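PDB 2HHC: nodulation fucosyltransferase NodZ from Bradyrhizobium sp., which belongs to the NodZ family of the GT-B clan, glycosyltransferases whose fold consists of two Rossmann-like domains. Local coordinates for residues 72-75 with 76-79; 84-87 with 88-91; 90-93 with 94-97; 104-107 with 108-112. One frame throughout, in Å; residues are numbered along the deposited sequence. Where two conformers were deposited one is given.

In the fold
All four contacts are local and follow one another in the same half of the chain, three of them (2, 3 and 4) along the beta-alpha-beta unit of strand 84-85, helix 101-116 and strand 125-128. Contact 2 is the hub. It shares Asn-90 and Arg-91 with contact 3, which it touches where Trp-88 CH2 meets Cys-96 CB at 3.4 Å, and it is tied to contact 4 by Trp-89 NE1 and Glu-107 OE1, 3.0 Å apart. A phosphate ion, probably from the crystallisation liquor, lies beside contacts 2 and 3, and Arg-106 and Glu-110 of contact 4 approach it too. Contact 1 stands apart, its centre about 19 Å from that of contact 2.

Contact 1 (72-75 with 76-79); sequences DDRV and NQLS
Arg-74 O is the pivot of this turn: it accepts two backbone bonds, from Gln-77 N at 2.9 Å and from Leu-78 N at 3.0 Å, the second almost straight. One residue earlier, Asp-73 O takes the N-H of Asn-76. A water donates to Val-75 O at 2.9 Å and, more weakly, to Leu-78 O.

The Asp-72 carboxylate gathers the next set of bonds. Its OD1 receives Arg-74 N at 3.0 Å from above the carboxylate plane, and Arg-74 NE at 3.0 Å through its syn lone pair. Arg-74 can reach back because its chain folds at chi3 (-71°); NH2 then meets OD2, so the guanidinium holds the carboxylate side-on in a two-nitrogen salt bridge.

Apolar and side-by-side packing adds to this. Leu-78 CD1 lies 3.8 Å from Arg-74 CB, while in one of its two modelled conformers the Gln-77 amide reaches the Arg-74 aliphatic chain, NE2 to CG 3.8 Å. Asp-73 and Asn-76 run alongside each other, but their polar ends bond to the loop after strand 35-39: Asp-73 OD2 takes Asn-52 N, and Asn-76 bonds Arg-41 and Phe-50 O. The arrangement is an Asx turn at Asp-72 leading into a short 3-10 turn in the loop between strands 67-70 and 84-85.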
loop_
_atom_site.group_PDB
_atom_site.type_symbol
_atom_site.label_atom_id
_atom_site.label_comp_id
_atom_site.label_asym_id
_atom_site.label_seq_id
_atom_site.Cartn_x
_atom_site.Cartn_y
_atom_site.Cartn_z
ATOM N N ASP A 72 -18.022 -3.150 -0.535
ATOM C CA ASP A 72 -18.380 -4.413 0.013
ATOM C C ASP A 72 -18.930 -5.406 -1.002
ATOM O O ASP A 72 -18.608 -5.270 -2.186
ATOM C CB ASP A 72 -19.314 -4.175 1.161
ATOM C CG ASP A 72 -20.621 -3.486 0.750
ATOM O OD1 ASP A 72 -20.984 -3.527 -0.443
ATOM O OD2 ASP A 72 -21.295 -2.911 1.643
ATOM N N ASP A 73 -19.684 -6.404 -0.595
ATOM C CA ASP A 73 -20.123 -7.417 -1.540
ATOM C C ASP A 73 -21.192 -6.957 -2.527
ATOM O O ASP A 73 -21.569 -7.704 -3.419
ATOM C CB ASP A 73 -20.376 -8.782 -0.888
ATOM C CG ASP A 73 -19.034 -9.597 -0.523
ATOM O OD1 ASP A 73 -19.221 -10.539 0.278
ATOM O OD2 ASP A 73 -17.873 -9.390 -1.034
ATOM N N ARG A 74 -21.676 -5.726 -2.414
ATOM C CA ARG A 74 -22.553 -5.172 -3.442
ATOM C C ARG A 74 -21.873 -5.177 -4.821
ATOM O O ARG A 74 -22.568 -5.186 -5.834
ATOM C CB ARG A 74 -23.015 -3.773 -3.073
ATOM C CG ARG A 74 -24.055 -3.789 -2.017
ATOM C CD ARG A 74 -24.467 -2.356 -1.571
ATOM N NE ARG A 74 -23.371 -1.786 -0.818
ATOM C CZ ARG A 74 -23.239 -0.517 -0.458
ATOM N NH1 ARG A 74 -24.137 0.367 -0.817
ATOM N NH2 ARG A 74 -22.175 -0.164 0.257
ATOM N N VAL A 75 -20.554 -5.230 -4.887
ATOM C CA VAL A 75 -19.902 -5.402 -6.201
ATOM C C VAL A 75 -20.395 -6.657 -6.959
ATOM O O VAL A 75 -20.302 -6.718 -8.186
ATOM C CB VAL A 75 -18.365 -5.366 -6.062
ATOM C CG1 VAL A 75 -17.928 -4.029 -5.532
ATOM C CG2 VAL A 75 -17.831 -6.521 -5.239
ATOM N N ASN A 76 -20.880 -7.660 -6.237
ATOM C CA ASN A 76 -21.398 -8.893 -6.821
ATOM C C ASN A 76 -22.889 -8.830 -7.134
ATOM O O ASN A 76 -23.451 -9.799 -7.673
ATOM C CB ASN A 76 -21.144 -10.059 -5.885
ATOM C CG ASN A 76 -19.697 -10.437 -5.812
ATOM O OD1 ASN A 76 -18.973 -10.325 -6.795
ATOM N ND2 ASN A 76 -19.222 -10.796 -4.620
ATOM N N GLN A 77 -23.557 -7.724 -6.784
ATOM C CA GLN A 77 -24.975 -7.565 -7.088
ATOM C C GLN A 77 -25.270 -6.458 -8.124
ATOM O O GLN A 77 -26.168 -6.591 -8.971
ATOM C CB GLN A 77 -25.745 -7.198 -5.788
ATOM C CG GLN A 77 -25.403 -7.965 -4.463
ATOM C CD GLN A 77 -25.868 -7.251 -3.165
ATOM O OE1 GLN A 77 -26.876 -6.532 -3.141
ATOM N NE2 GLN A 77 -25.136 -7.479 -2.079
ATOM N N LEU A 78 -24.557 -5.363 -8.030
ATOM C CA LEU A 78 -24.785 -4.180 -8.839
ATOM C C LEU A 78 -24.194 -4.353 -10.228
ATOM O O LEU A 78 -23.154 -5.021 -10.379
ATOM C CB LEU A 78 -24.122 -2.953 -8.165
ATOM C CG LEU A 78 -24.765 -2.648 -6.802
ATOM C CD1 LEU A 78 -23.959 -1.615 -6.040
ATOM C CD2 LEU A 78 -26.217 -2.195 -6.949
ATOM N N SER A 79 -24.866 -3.792 -11.224
ATOM C CA SER A 79 -24.426 -3.744 -12.589
ATOM C C SER A 79 -23.963 -2.333 -12.888
ATOM O O SER A 79 -24.776 -1.434 -13.190
ATOM C CB SER A 79 -25.559 -4.105 -13.538
ATOM O OG SER A 79 -25.877 -5.483 -13.442
HETATM O O HOH W 1 -21.739 -8.051 -10.297
#

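Contact 2 (84-87 with 88-91); sequences FFPR and WWNR. With PO4 (phosphate ion), chain B.
Asn-90 folds back on the strand residue Phe-84 and pairs its amide with both backbone polar atoms there. OD1 accepts from Phe-84 N at 2.9 Å, nearly straight, and ND2 donates to Phe-84 O at 3.0 Å. With chi1 -65° the amide swings beside its own backbone N, and chi2 of -59° turns it to present both ends to Phe-84; ND2 has a further, weak bond to Arg-87 O. The Phe-84 ring has OD1 at its edge, 3.4 Å from CD2.

The tryptophans take different rotamers. The backbone turn sets Trp-89 CB against Phe-84 CB (3.6 Å), and chi1 of -70° then runs the indole alongside Pro-86, CD1 to CD 3.9 Å, with Pro-86 O at the ring edge. Trp-88 has its CE3 over one face of Trp-89, toward the rim. Arg-99 makes a cation-pi contact with Trp-88, and Glu-107 of helix 101-116 accepts from Trp-89 NE1.

A cis peptide precedes Pro-86, and the chain then enters a 3-10 turn. Trp-88 N there donates to phosphate O2 at 3.2 Å, while Arg-91 NH2, modelled in two positions, makes a weak, bent bond to O4. Backbone N-H and guanidinium together suggest a spot that suits an anion, though the phosphate itself probably came from the crystallisation liquor.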
loop_
_atom_site.group_PDB
_atom_site.type_symbol
_atom_site.label_atom_id
_atom_site.label_comp_id
_atom_site.label_asym_id
_atom_site.label_seq_id
_atom_site.Cartn_x
_atom_site.Cartn_y
_atom_site.Cartn_z
ATOM N N PHE A 84 -17.898 2.042 -20.854
ATOM C CA PHE A 84 -16.749 1.944 -19.969
ATOM C C PHE A 84 -15.499 2.612 -20.551
ATOM O O PHE A 84 -15.322 2.747 -21.742
ATOM C CB PHE A 84 -16.455 0.457 -19.672
ATOM C CG PHE A 84 -17.645 -0.283 -19.087
ATOM C CD1 PHE A 84 -17.953 -0.213 -17.734
ATOM C CD2 PHE A 84 -18.523 -0.940 -19.909
ATOM C CE1 PHE A 84 -19.085 -0.816 -17.253
ATOM C CE2 PHE A 84 -19.663 -1.532 -19.399
ATOM C CZ PHE A 84 -19.937 -1.483 -18.120
ATOM N N PHE A 85 -14.616 3.016 -19.653
ATOM C CA PHE A 85 -13.258 3.439 -19.975
ATOM C C PHE A 85 -12.353 2.747 -18.940
ATOM O O PHE A 85 -12.672 2.719 -17.756
ATOM C CB PHE A 85 -13.109 4.956 -19.812
ATOM C CG PHE A 85 -11.759 5.476 -20.223
ATOM C CD1 PHE A 85 -10.683 5.427 -19.345
ATOM C CD2 PHE A 85 -11.547 5.948 -21.478
ATOM C CE1 PHE A 85 -9.420 5.860 -19.751
ATOM C CE2 PHE A 85 -10.296 6.405 -21.864
ATOM C CZ PHE A 85 -9.253 6.367 -20.995
ATOM N N PRO A 86 -11.186 2.233 -19.328
ATOM C CA PRO A 86 -10.655 2.183 -20.702
ATOM C C PRO A 86 -11.540 1.378 -21.668
ATOM O O PRO A 86 -12.411 0.612 -21.257
ATOM C CB PRO A 86 -9.305 1.500 -20.494
ATOM C CG PRO A 86 -8.914 1.834 -19.108
ATOM C CD PRO A 86 -10.211 1.719 -18.356
ATOM N N ARG A 87 -11.335 1.593 -22.954
ATOM C CA ARG A 87 -12.255 1.055 -23.973
ATOM C C ARG A 87 -12.294 -0.467 -23.990
ATOM O O ARG A 87 -13.300 -1.058 -24.369
ATOM C CB ARG A 87 -11.915 1.616 -25.358
ATOM C CG ARG A 87 -12.134 3.107 -25.376
ATOM C CD ARG A 87 -12.024 3.803 -26.735
ATOM N NE ARG A 87 -11.248 5.051 -26.598
ATOM C CZ ARG A 87 -11.505 6.043 -25.722
ATOM N NH1 ARG A 87 -12.543 5.994 -24.876
ATOM N NH2 ARG A 87 -10.715 7.114 -25.681
ATOM N N TRP A 88 -11.203 -1.087 -23.558
ATOM C CA TRP A 88 -11.155 -2.568 -23.460
ATOM C C TRP A 88 -12.327 -3.160 -22.711
ATOM O O TRP A 88 -12.801 -4.209 -23.064
ATOM C CB TRP A 88 -9.867 -2.965 -22.755
ATOM C CG TRP A 88 -9.564 -4.438 -22.680
ATOM C CD1 TRP A 88 -8.824 -5.150 -23.558
ATOM C CD2 TRP A 88 -9.891 -5.324 -21.599
ATOM N NE1 TRP A 88 -8.679 -6.460 -23.101
ATOM C CE2 TRP A 88 -9.364 -6.602 -21.942
ATOM C CE3 TRP A 88 -10.619 -5.194 -20.417
ATOM C CZ2 TRP A 88 -9.469 -7.717 -21.088
ATOM C CZ3 TRP A 88 -10.781 -6.351 -19.607
ATOM C CH2 TRP A 88 -10.192 -7.567 -19.948
ATOM N N TRP A 89 -12.832 -2.446 -21.720
ATOM C CA TRP A 89 -13.901 -2.901 -20.859
ATOM C C TRP A 89 -15.248 -2.917 -21.543
ATOM O O TRP A 89 -16.220 -3.411 -20.956
ATOM C CB TRP A 89 -13.942 -2.081 -19.547
ATOM C CG TRP A 89 -12.719 -2.438 -18.714
ATOM C CD1 TRP A 89 -11.466 -1.902 -18.788
ATOM C CD2 TRP A 89 -12.647 -3.504 -17.755
ATOM N NE1 TRP A 89 -10.629 -2.554 -17.924
ATOM C CE2 TRP A 89 -11.320 -3.541 -17.280
ATOM C CE3 TRP A 89 -13.571 -4.403 -17.242
ATOM C CZ2 TRP A 89 -10.889 -4.474 -16.331
ATOM C CZ3 TRP A 89 -13.148 -5.306 -16.287
ATOM C CH2 TRP A 89 -11.821 -5.338 -15.835
ATOM N N ASN A 90 -15.327 -2.386 -22.761
ATOM C CA ASN A 90 -16.565 -2.518 -23.553
ATOM C C ASN A 90 -16.628 -3.820 -24.379
ATOM O O ASN A 90 -17.664 -4.096 -24.992
ATOM C CB ASN A 90 -16.696 -1.329 -24.499
ATOM C CG ASN A 90 -16.871 -0.027 -23.764
ATOM O OD1 ASN A 90 -17.810 0.142 -23.011
ATOM N ND2 ASN A 90 -15.974 0.872 -23.971
ATOM N N ARG A 91 -15.519 -4.553 -24.419
ATOM C CA ARG A 91 -15.433 -5.810 -25.200
ATOM C C ARG A 91 -16.335 -6.859 -24.591
ATOM O O ARG A 91 -16.531 -6.873 -23.381
ATOM C CB ARG A 91 -13.976 -6.292 -25.279
ATOM C CG ARG A 91 -13.086 -5.317 -26.008
ATOM C CD ARG A 91 -11.784 -5.869 -26.535
ATOM N NE ARG A 91 -10.766 -4.814 -26.606
ATOM C CZ ARG A 91 -10.806 -3.723 -27.383
ATOM N NH1 ARG A 91 -11.800 -3.502 -28.219
ATOM N NH2 ARG A 91 -9.822 -2.834 -27.318
HETATM P P PO4 B . -7.695 -0.326 -25.069
HETATM O O1 PO4 B . -6.177 -0.453 -25.238
HETATM O O2 PO4 B . -8.165 -0.011 -23.597
HETATM O O3 PO4 B . -8.145 0.753 -26.025
HETATM O O4 PO4 B . -8.293 -1.626 -25.573
#

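Contact 3 (90-93 with 94-97); sequences NRPS and IDCI. With PO4 (phosphate ion), chain B.
Pro-92 and Ser-93 start two overlapping beta turns, 92-95 and 93-96, close to type I by their backbone angles. The turns lie in the loop that leads from strand 84-85 to helix 101-116, on the crossover of a beta-alpha-beta unit.

Ile-94 occupies the middle of both turns. Its CG2 stays 4.4 Å from Pro-92 CB, a loose apolar contact, while the rest of the side chain leads off from the turn.

Asp-95 closes the first turn: its N donates to Pro-92 O at 2.9 Å, a bent bond that meets the oxygen from above the carbonyl plane. The side chain lies alongside the proline, pointing the same way. Because CG is anti to the carbonyl carbon (chi1 -71°), OD2 comes to 3.6 Å from Pro-92 CD, the ring carbon bonded to nitrogen, and the contact there may be slightly favourable electrostatically. Asp-95 CB also touches Arg-91 CB, yet the charged ends do not meet, with OD2 6.2 Å from Arg-91 NE.

Cys-96, which lies beside Trp-88, closes the second turn, its N bonding Ser-93 O at 3.0 Å. This residue points back at the first segment: SG rests among Arg-91 CB, Arg-91 O and Pro-92 O, the last at 3.6 Å. The sulfur is thus set against backbone carbonyls.

Ile-97 barely joins in, with its CG1 4.0 Å from Ser-93 O.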
loop_
_atom_site.group_PDB
_atom_site.type_symbol
_atom_site.label_atom_id
_atom_site.label_comp_id
_atom_site.label_asym_id
_atom_site.label_seq_id
_atom_site.Cartn_x
_atom_site.Cartn_y
_atom_site.Cartn_z
ATOM N N ASN A 90 -15.327 -2.386 -22.761
ATOM C CA ASN A 90 -16.565 -2.518 -23.553
ATOM C C ASN A 90 -16.628 -3.820 -24.379
ATOM O O ASN A 90 -17.664 -4.096 -24.992
ATOM C CB ASN A 90 -16.696 -1.329 -24.499
ATOM C CG ASN A 90 -16.871 -0.027 -23.764
ATOM O OD1 ASN A 90 -17.810 0.142 -23.011
ATOM N ND2 ASN A 90 -15.974 0.872 -23.971
ATOM N N ARG A 91 -15.519 -4.553 -24.419
ATOM C CA ARG A 91 -15.433 -5.810 -25.200
ATOM C C ARG A 91 -16.335 -6.859 -24.591
ATOM O O ARG A 91 -16.531 -6.873 -23.381
ATOM C CB ARG A 91 -13.976 -6.292 -25.279
ATOM C CG ARG A 91 -13.086 -5.317 -26.008
ATOM C CD ARG A 91 -11.784 -5.869 -26.535
ATOM N NE ARG A 91 -10.766 -4.814 -26.606
ATOM C CZ ARG A 91 -10.806 -3.723 -27.383
ATOM N NH1 ARG A 91 -11.800 -3.502 -28.219
ATOM N NH2 ARG A 91 -9.822 -2.834 -27.318
ATOM N N PRO A 92 -16.834 -7.787 -25.421
ATOM C CA PRO A 92 -17.574 -8.916 -24.869
ATOM C C PRO A 92 -16.765 -9.697 -23.860
ATOM O O PRO A 92 -15.530 -9.737 -23.978
ATOM C CB PRO A 92 -17.840 -9.756 -26.089
ATOM C CG PRO A 92 -17.883 -8.769 -27.226
ATOM C CD PRO A 92 -16.767 -7.840 -26.884
ATOM N N SER A 93 -17.428 -10.294 -22.873
ATOM C CA SER A 93 -16.716 -11.014 -21.814
ATOM C C SER A 93 -15.818 -12.140 -22.309
ATOM O O SER A 93 -14.715 -12.330 -21.781
ATOM C CB SER A 93 -17.749 -11.558 -20.813
ATOM O OG SER A 93 -18.379 -10.466 -20.139
ATOM N N ILE A 94 -16.217 -12.847 -23.356
ATOM C CA ILE A 94 -15.331 -13.886 -23.925
ATOM C C ILE A 94 -14.005 -13.277 -24.438
ATOM O O ILE A 94 -12.929 -13.936 -24.423
ATOM C CB ILE A 94 -16.077 -14.726 -24.984
ATOM C CG1 ILE A 94 -15.267 -15.977 -25.415
ATOM C CG2 ILE A 94 -16.370 -13.929 -26.207
ATOM C CD1 ILE A 94 -15.063 -16.991 -24.300
ATOM N N ASP A 95 -14.067 -12.033 -24.889
ATOM C CA ASP A 95 -12.870 -11.355 -25.390
ATOM C C ASP A 95 -12.029 -10.766 -24.300
ATOM O O ASP A 95 -10.951 -10.238 -24.577
ATOM C CB ASP A 95 -13.251 -10.195 -26.348
ATOM C CG ASP A 95 -13.788 -10.635 -27.692
ATOM O OD1 ASP A 95 -13.925 -11.811 -28.057
ATOM O OD2 ASP A 95 -14.118 -9.719 -28.498
ATOM N N CYS A 96 -12.487 -10.843 -23.047
ATOM C CA CYS A 96 -11.786 -10.253 -21.915
ATOM C C CYS A 96 -11.084 -11.326 -21.062
ATOM O O CYS A 96 -10.409 -10.993 -20.097
ATOM C CB CYS A 96 -12.756 -9.446 -21.043
ATOM S SG CYS A 96 -13.247 -7.897 -21.885
ATOM N N ILE A 97 -11.197 -12.580 -21.472
ATOM C CA ILE A 97 -10.477 -13.687 -20.798
ATOM C C ILE A 97 -8.970 -13.402 -20.873
ATOM O O ILE A 97 -8.256 -13.560 -19.890
ATOM C CB ILE A 97 -10.818 -15.027 -21.423
ATOM C CG1 ILE A 97 -12.296 -15.415 -21.272
ATOM C CG2 ILE A 97 -9.972 -16.158 -20.837
ATOM C CD1 ILE A 97 -12.714 -15.685 -19.881
HETATM P P PO4 B . -7.695 -0.326 -25.069
HETATM O O1 PO4 B . -6.177 -0.453 -25.238
HETATM O O2 PO4 B . -8.165 -0.011 -23.597
HETATM O O3 PO4 B . -8.145 0.753 -26.025
HETATM O O4 PO4 B . -8.293 -1.626 -25.573
#

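Contact 4 (104-107 with 108-112); sequences IFRE and RDELT
Arg-108 leans back over Phe-105, one helical turn earlier. Its CB begins against Phe-105 O at 3.4 Å. CG is anti to the backbone N (chi1 176°), and the chain then bends at chi3 (66°), which lays the guanidinium over the preceding turn: Phe-105 CA stands 4.1 Å above the centre of one face. NE points to Asp-109 OD1 at 3.2 Å, and at the tip NH2 meets the same oxygen at 3.1 Å, so one carboxylate atom takes a side-on, two-nitrogen salt bridge, lying in the guanidinium plane. The other tip nitrogen, NH1, comes obliquely to Phe-105 CD1 at 3.5 Å.

All this rides on helix 101-116, the crossover helix between parallel strands 84-85 and 125-128, whose ordinary i to i+4 bonds run from Ile-104 O through Glu-107 O. On another side, Arg-106 and Glu-110 run side by side, pointing the same way, and Glu-110 OE2 presses on Arg-106 CG at 3.0 Å, a tight contact; the Arg-106 head turns instead to Gln-103 and Glu-102. Glu-107 OE1 makes a salt bridge with Arg-99. Farther along, Thr-112 OG1 gives its proton to Arg-108 O at 2.7 Å, approaching from the carbonyl face opposite to Thr-112 N.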
loop_
_atom_site.group_PDB
_atom_site.type_symbol
_atom_site.label_atom_id
_atom_site.label_comp_id
_atom_site.label_asym_id
_atom_site.label_seq_id
_atom_site.Cartn_x
_atom_site.Cartn_y
_atom_site.Cartn_z
ATOM N N ILE A 104 -2.683 -4.373 -19.447
ATOM C CA ILE A 104 -2.781 -3.713 -18.174
ATOM C C ILE A 104 -1.939 -2.419 -18.199
ATOM O O ILE A 104 -2.393 -1.364 -17.734
ATOM C CB ILE A 104 -2.309 -4.654 -17.036
ATOM C CG1 ILE A 104 -3.193 -5.919 -16.963
ATOM C CG2 ILE A 104 -2.245 -3.934 -15.721
ATOM C CD1 ILE A 104 -2.586 -7.034 -16.053
ATOM N N PHE A 105 -0.749 -2.522 -18.765
ATOM C CA PHE A 105 0.158 -1.343 -18.880
ATOM C C PHE A 105 -0.400 -0.247 -19.802
ATOM O O PHE A 105 -0.325 0.929 -19.481
ATOM C CB PHE A 105 1.559 -1.718 -19.327
ATOM C CG PHE A 105 2.274 -2.664 -18.387
ATOM C CD1 PHE A 105 1.948 -2.711 -17.054
ATOM C CD2 PHE A 105 3.238 -3.543 -18.877
ATOM C CE1 PHE A 105 2.582 -3.581 -16.191
ATOM C CE2 PHE A 105 3.895 -4.433 -17.993
ATOM C CZ PHE A 105 3.542 -4.426 -16.647
ATOM N N ARG A 106 -1.010 -0.658 -20.893
ATOM C CA ARG A 106 -1.720 0.266 -21.774
ATOM C C ARG A 106 -2.808 0.996 -20.990
ATOM O O ARG A 106 -2.979 2.219 -21.124
ATOM C CB ARG A 106 -2.290 -0.552 -22.927
ATOM C CG ARG A 106 -3.171 0.125 -23.927
ATOM C CD ARG A 106 -3.469 -0.877 -25.061
ATOM N NE ARG A 106 -2.225 -1.531 -25.490
ATOM C CZ ARG A 106 -1.978 -2.853 -25.631
ATOM N NH1 ARG A 106 -2.881 -3.797 -25.416
ATOM N NH2 ARG A 106 -0.777 -3.240 -26.077
ATOM N N GLU A 107 -3.546 0.280 -20.149
ATOM C CA GLU A 107 -4.588 0.935 -19.399
ATOM C C GLU A 107 -4.053 1.880 -18.349
ATOM O O GLU A 107 -4.594 2.952 -18.160
ATOM C CB GLU A 107 -5.548 -0.100 -18.776
ATOM C CG GLU A 107 -6.356 -0.819 -19.852
ATOM C CD GLU A 107 -7.315 -1.873 -19.333
ATOM O OE1 GLU A 107 -7.758 -1.780 -18.190
ATOM O OE2 GLU A 107 -7.666 -2.778 -20.118
ATOM N N ARG A 108 -2.959 1.536 -17.678
ATOM C CA ARG A 108 -2.303 2.500 -16.798
ATOM C C ARG A 108 -2.066 3.804 -17.541
ATOM O O ARG A 108 -2.298 4.892 -17.017
ATOM C CB ARG A 108 -0.992 1.902 -16.297
ATOM C CG ARG A 108 -0.124 2.827 -15.422
ATOM C CD ARG A 108 1.256 2.277 -15.274
ATOM N NE ARG A 108 1.855 2.322 -16.612
ATOM C CZ ARG A 108 2.733 1.470 -17.182
ATOM N NH1 ARG A 108 3.270 0.439 -16.526
ATOM N NH2 ARG A 108 3.103 1.669 -18.425
ATOM N N ASP A 109 -1.538 3.687 -18.748
ATOM C CA ASP A 109 -1.190 4.872 -19.520
ATOM C C ASP A 109 -2.427 5.634 -19.980
ATOM O O ASP A 109 -2.437 6.865 -19.963
ATOM C CB ASP A 109 -0.369 4.493 -20.710
ATOM C CG ASP A 109 1.001 3.957 -20.333
ATOM O OD1 ASP A 109 1.413 4.114 -19.165
ATOM O OD2 ASP A 109 1.655 3.397 -21.236
ATOM N N GLU A 110 -3.458 4.902 -20.384
ATOM C CA GLU A 110 -4.717 5.505 -20.810
ATOM C C GLU A 110 -5.367 6.242 -19.649
ATOM O O GLU A 110 -5.876 7.354 -19.816
ATOM C CB GLU A 110 -5.643 4.415 -21.364
ATOM C CG GLU A 110 -5.161 3.918 -22.687
ATOM C CD GLU A 110 -5.767 2.649 -23.188
ATOM O OE1 GLU A 110 -6.724 2.172 -22.627
ATOM O OE2 GLU A 110 -5.293 2.153 -24.241
ATOM N N LEU A 111 -5.336 5.651 -18.473
ATOM C CA LEU A 111 -5.920 6.295 -17.287
ATOM C C LEU A 111 -5.119 7.542 -16.883
ATOM O O LEU A 111 -5.680 8.554 -16.498
ATOM C CB LEU A 111 -5.964 5.304 -16.136
ATOM C CG LEU A 111 -7.015 4.184 -16.265
ATOM C CD1 LEU A 111 -6.679 3.085 -15.289
ATOM C CD2 LEU A 111 -8.439 4.739 -16.009
ATOM N N THR A 112 -3.799 7.451 -17.012
ATOM C CA THR A 112 -2.911 8.554 -16.665
ATOM C C THR A 112 -3.245 9.762 -17.534
ATOM O O THR A 112 -3.438 10.873 -17.015
ATOM C CB THR A 112 -1.445 8.119 -16.824
ATOM O OG1 THR A 112 -1.187 7.072 -15.892
ATOM C CG2 THR A 112 -0.503 9.253 -16.496
#